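Local coordinates for membrane-associated protein VP24 (Marburg virus - Musoke, Kenya, 1980, PDB 4OR8) that may act as a minor matrix protein of the virion, with a role in nucleocapsid assembly and virus budding, at residues B[116-121]-B[172-177]; B[54-59]-B[166-171]. One frame throughout, in Å; residues are numbered along the deposited sequence.

Contact 1: B[116-121]-B[172-177]; sequences LKDQEL and KNFFNK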
# COMPACT_ATOMS: atom_id res chain seq x y z
N LEU B 116 -17.01 11.80 5.80
CA LEU B 116 -18.38 12.12 6.17
C LEU B 116 -18.81 13.52 5.74
O LEU B 116 -20.01 13.82 5.69
CB LEU B 116 -18.59 11.97 7.68
CG LEU B 116 -19.09 10.63 8.24
CD1 LEU B 116 -18.23 9.48 7.76
CD2 LEU B 116 -19.12 10.69 9.75
N LYS B 117 -17.85 14.38 5.42
CA LYS B 117 -18.18 15.73 4.98
C LYS B 117 -18.07 15.88 3.47
O LYS B 117 -18.17 16.98 2.95
CB LYS B 117 -17.32 16.79 5.69
CG LYS B 117 -17.47 16.81 7.20
CD LYS B 117 -18.91 17.04 7.65
CE LYS B 117 -19.38 18.44 7.27
NZ LYS B 117 -20.80 18.67 7.65
N ASP B 118 -17.89 14.76 2.76
CA ASP B 118 -17.81 14.78 1.30
C ASP B 118 -19.08 15.37 0.68
O ASP B 118 -20.19 15.00 1.06
CB ASP B 118 -17.55 13.37 0.73
CG ASP B 118 -17.07 13.40 -0.72
OD1 ASP B 118 -16.04 14.06 -1.00
OD2 ASP B 118 -17.72 12.78 -1.59
N GLN B 119 -18.91 16.29 -0.26
CA GLN B 119 -20.03 17.00 -0.88
C GLN B 119 -20.96 16.08 -1.67
O GLN B 119 -22.15 16.36 -1.81
CB GLN B 119 -19.53 18.14 -1.78
CG GLN B 119 -18.68 17.69 -2.98
CD GLN B 119 -17.26 17.30 -2.60
OE1 GLN B 119 -16.70 17.82 -1.62
NE2 GLN B 119 -16.66 16.40 -3.37
N GLU B 120 -20.41 14.99 -2.17
CA GLU B 120 -21.18 14.06 -2.99
C GLU B 120 -22.04 13.17 -2.10
O GLU B 120 -23.05 12.62 -2.54
CB GLU B 120 -20.24 13.21 -3.84
CG GLU B 120 -20.91 12.50 -4.99
CD GLU B 120 -19.91 11.91 -5.97
OE1 GLU B 120 -18.69 11.99 -5.69
OE2 GLU B 120 -20.34 11.36 -7.01
N LEU B 121 -21.64 13.05 -0.84
CA LEU B 121 -22.36 12.22 0.13
C LEU B 121 -23.52 12.97 0.78
O LEU B 121 -24.60 12.42 0.97
CB LEU B 121 -21.41 11.71 1.20
CG LEU B 121 -22.05 11.02 2.41
CD1 LEU B 121 -22.95 9.87 1.96
CD2 LEU B 121 -20.98 10.52 3.36
N LYS B 172 -17.29 4.65 0.85
CA LYS B 172 -16.59 3.82 -0.12
C LYS B 172 -16.23 4.65 -1.35
O LYS B 172 -15.14 4.51 -1.91
CB LYS B 172 -17.45 2.62 -0.54
CG LYS B 172 -17.63 1.57 0.55
CD LYS B 172 -18.60 0.48 0.12
CE LYS B 172 -18.01 -0.41 -0.97
NZ LYS B 172 -16.85 -1.21 -0.48
N ASN B 173 -17.15 5.53 -1.74
CA ASN B 173 -16.93 6.41 -2.87
C ASN B 173 -15.77 7.38 -2.62
O ASN B 173 -14.97 7.65 -3.52
CB ASN B 173 -18.21 7.17 -3.21
CG ASN B 173 -18.02 8.19 -4.32
OD1 ASN B 173 -17.96 9.39 -4.07
ND2 ASN B 173 -17.91 7.71 -5.55
N PHE B 174 -15.69 7.89 -1.40
CA PHE B 174 -14.61 8.80 -1.04
C PHE B 174 -13.27 8.08 -1.02
O PHE B 174 -12.26 8.64 -1.44
CB PHE B 174 -14.87 9.44 0.33
CG PHE B 174 -13.80 10.40 0.76
CD1 PHE B 174 -13.82 11.71 0.33
CD2 PHE B 174 -12.78 9.99 1.60
CE1 PHE B 174 -12.85 12.60 0.72
CE2 PHE B 174 -11.80 10.87 2.00
CZ PHE B 174 -11.83 12.18 1.56
N PHE B 175 -13.27 6.85 -0.53
CA PHE B 175 -12.06 6.03 -0.53
C PHE B 175 -11.60 5.83 -1.96
O PHE B 175 -10.42 5.91 -2.27
CB PHE B 175 -12.33 4.68 0.11
CG PHE B 175 -12.46 4.73 1.60
CD1 PHE B 175 -11.97 5.81 2.32
CD2 PHE B 175 -13.07 3.69 2.29
CE1 PHE B 175 -12.09 5.85 3.69
CE2 PHE B 175 -13.19 3.73 3.66
CZ PHE B 175 -12.70 4.81 4.37
N ASN B 176 -12.57 5.57 -2.84
CA ASN B 176 -12.28 5.32 -4.24
C ASN B 176 -11.68 6.53 -4.96
O ASN B 176 -10.80 6.39 -5.80
CB ASN B 176 -13.55 4.86 -4.97
CG ASN B 176 -13.32 4.65 -6.45
OD1 ASN B 176 -12.86 3.60 -6.87
ND2 ASN B 176 -13.64 5.67 -7.25
N LYS B 177 -12.17 7.72 -4.63
CA LYS B 177 -11.65 8.92 -5.27
C LYS B 177 -10.28 9.31 -4.72
O LYS B 177 -9.52 10.02 -5.37
CB LYS B 177 -12.66 10.08 -5.19
CG LYS B 177 -12.91 10.61 -3.80
CD LYS B 177 -14.29 11.24 -3.70
CE LYS B 177 -14.54 12.25 -4.81
NZ LYS B 177 -15.89 12.87 -4.70
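Asp118 faces Phe174 across the contact, their CA atoms 7.2 Å apart, where the loop that follows helix 104-115 runs beside the last turns of helix 161-178. Asp118 and Glu120 both start their side chains toward the helix, and the ammonium of Lys177 meets both carboxylates. Lys177 NZ donates a hydrogen bond to Glu120 OE1 at 3.1 Å, meeting that oxygen nearly along its C-O axis. Its approach to Asp118 OD2 is a long salt bridge of 3.6 Å. The three residues thus form a salt-bridge network that ties the loop between helices 104-115 and 127-142 to the C-terminal end of helix 161-178. Glu120 spans the gap with an extended chain, CG turned away from its backbone N (chi1 -163°), whereas the lysine chain bends at chi3 (-50°). The two acidic groups probably help to keep the lysine protonated. Deeper in, the other oxygen of the aspartate, OD1, lies 3.5 Å from Phe174 CD1 at the edge of the ring and near its plane, with carboxylate and ring planes 67° apart. Phe174 also packs on Val114 and Ala115 of helix 104-115. Towards solvent, Gln119 brings its amide end close to the lysine tip.

Contact 2: B[54-59]-B[166-171]; sequences VKWGNF and ILMAGV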
# COMPACT_ATOMS: atom_id res chain seq x y z
N VAL B 54 -10.65 -2.17 13.36
CA VAL B 54 -11.62 -1.17 13.75
C VAL B 54 -12.93 -1.39 13.01
O VAL B 54 -12.96 -1.43 11.78
CB VAL B 54 -11.12 0.25 13.49
CG1 VAL B 54 -12.18 1.25 13.88
CG2 VAL B 54 -9.84 0.50 14.28
N LYS B 55 -14.00 -1.54 13.77
CA LYS B 55 -15.33 -1.69 13.21
C LYS B 55 -16.12 -0.41 13.34
O LYS B 55 -16.26 0.14 14.44
CB LYS B 55 -16.07 -2.85 13.88
CG LYS B 55 -15.44 -4.21 13.63
CD LYS B 55 -16.26 -5.33 14.22
CE LYS B 55 -15.62 -6.68 13.93
NZ LYS B 55 -16.45 -7.81 14.42
N TRP B 56 -16.62 0.08 12.21
CA TRP B 56 -17.49 1.25 12.20
C TRP B 56 -18.48 1.08 11.06
O TRP B 56 -18.09 0.80 9.93
CB TRP B 56 -16.68 2.53 12.02
CG TRP B 56 -17.54 3.73 11.85
CD1 TRP B 56 -18.03 4.53 12.83
CD2 TRP B 56 -18.03 4.26 10.61
NE1 TRP B 56 -18.79 5.54 12.29
CE2 TRP B 56 -18.80 5.39 10.92
CE3 TRP B 56 -17.88 3.89 9.27
CZ2 TRP B 56 -19.43 6.16 9.94
CZ3 TRP B 56 -18.50 4.65 8.30
CH2 TRP B 56 -19.27 5.77 8.64
N GLY B 57 -19.76 1.26 11.36
CA GLY B 57 -20.80 0.95 10.40
C GLY B 57 -20.69 -0.52 10.05
O GLY B 57 -20.52 -1.36 10.94
N ASN B 58 -20.77 -0.83 8.77
CA ASN B 58 -20.56 -2.20 8.32
C ASN B 58 -19.16 -2.40 7.73
O ASN B 58 -18.92 -3.34 6.98
CB ASN B 58 -21.63 -2.63 7.31
CG ASN B 58 -21.67 -1.73 6.09
OD1 ASN B 58 -21.00 -0.70 6.04
ND2 ASN B 58 -22.47 -2.12 5.10
N PHE B 59 -18.25 -1.49 8.06
CA PHE B 59 -16.86 -1.61 7.64
C PHE B 59 -16.06 -2.33 8.70
O PHE B 59 -16.21 -2.07 9.89
CB PHE B 59 -16.22 -0.23 7.42
CG PHE B 59 -16.76 0.52 6.24
CD1 PHE B 59 -16.25 0.30 4.97
CD2 PHE B 59 -17.75 1.48 6.40
CE1 PHE B 59 -16.74 1.01 3.88
CE2 PHE B 59 -18.24 2.18 5.32
CZ PHE B 59 -17.73 1.95 4.06
N ILE B 166 -26.81 4.70 2.10
CA ILE B 166 -26.19 5.81 1.39
C ILE B 166 -24.90 6.25 2.07
O ILE B 166 -23.89 6.51 1.41
CB ILE B 166 -27.16 7.01 1.27
CG1 ILE B 166 -28.34 6.65 0.36
CG2 ILE B 166 -26.45 8.25 0.75
CD1 ILE B 166 -29.34 7.77 0.20
N LEU B 167 -24.94 6.31 3.40
CA LEU B 167 -23.78 6.72 4.17
C LEU B 167 -22.57 5.82 3.92
O LEU B 167 -21.46 6.30 3.74
CB LEU B 167 -24.10 6.74 5.66
CG LEU B 167 -22.93 7.17 6.55
CD1 LEU B 167 -22.50 8.58 6.18
CD2 LEU B 167 -23.28 7.06 8.02
N MET B 168 -22.80 4.51 3.91
CA MET B 168 -21.73 3.55 3.64
C MET B 168 -21.25 3.67 2.20
O MET B 168 -20.05 3.65 1.94
CB MET B 168 -22.20 2.13 3.94
CG MET B 168 -22.73 1.92 5.35
SD MET B 168 -21.54 2.34 6.64
CE MET B 168 -22.52 3.47 7.62
N ALA B 169 -22.19 3.79 1.27
CA ALA B 169 -21.85 3.93 -0.15
C ALA B 169 -21.02 5.18 -0.41
O ALA B 169 -20.12 5.19 -1.26
CB ALA B 169 -23.10 3.93 -1.00
N GLY B 170 -21.33 6.25 0.33
CA GLY B 170 -20.61 7.50 0.21
C GLY B 170 -19.16 7.41 0.67
O GLY B 170 -18.27 7.97 0.02
N VAL B 171 -18.93 6.71 1.78
CA VAL B 171 -17.59 6.56 2.33
C VAL B 171 -16.72 5.71 1.40
O VAL B 171 -15.54 6.03 1.19
CB VAL B 171 -17.62 5.94 3.74
CG1 VAL B 171 -16.22 5.62 4.22
CG2 VAL B 171 -18.31 6.88 4.71
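Met168 reaches from helix 161-178 to the turn that joins strands 51-56 and 59-64, where Trp56 and Phe59 receive it. The short axes of strand 54-56 and helix 166-171 are 13.3 Å apart at closest approach and run at 132°, so side chains bridge the gap. The methionine CB lies 4.2 Å from Phe59 CE2. From there CG, placed anti to the carbonyl carbon (chi1 -56°), runs past the side chain of Asn58, the two lying alongside each other and heading opposite ways. A further bend at chi2 (-58°) sets the sulfur beside both aromatic rings. SD is 3.6 Å from Phe59 CE2 and 4.9 Å from the centroid of the six-membered ring of Trp56, and it meets both rings obliquely. The terminal CE then turns to Trp56 CH2, 4.1 Å away, and lies equally near Gly57 CA. One helical turn on, Val171 divides its branches between the same rings: CG1 is 4.0 Å from Phe59 CZ, and CG2 approaches Trp56 CH2. Leu167 CD2 adds a third apolar neighbour to that indole corner. Elsewhere, Trp56 NE1 makes a weak hydrogen bond to the backbone of Thr40, and the Phe59 ring stacks edge-to-face with His246. Trp56 and Phe59 close a type II' turn through paired backbone bonds, with Gly57 at positive phi, so the arrangement is a two-residue beta-hairpin whose flanking aromatics hold a helix methionine in a double Met-aromatic contact.

Both contacts use helix 161-178: contact 2 takes its middle, contact 1 the turns towards its C-terminal end, and their centres lie 11 Å apart. Contact 2 is the more buried, an apolar and sulfur-aromatic join to the three-stranded antiparallel sheet. Contact 1 is only partly buried, with the carboxylates and the lysine meeting at the outer side of a buried phenylalanine to tie down an interhelical loop. The two meet directly. Leu121, at the end of the loop segment, packs on Ile166, Leu167 and Gly170, while Lys172 lays CG 3.5 Å from Phe59 CE1. The loop is held to the helix by salt bridges and by Leu121, whereas the hairpin meets it through apolar and sulfur-aromatic contacts.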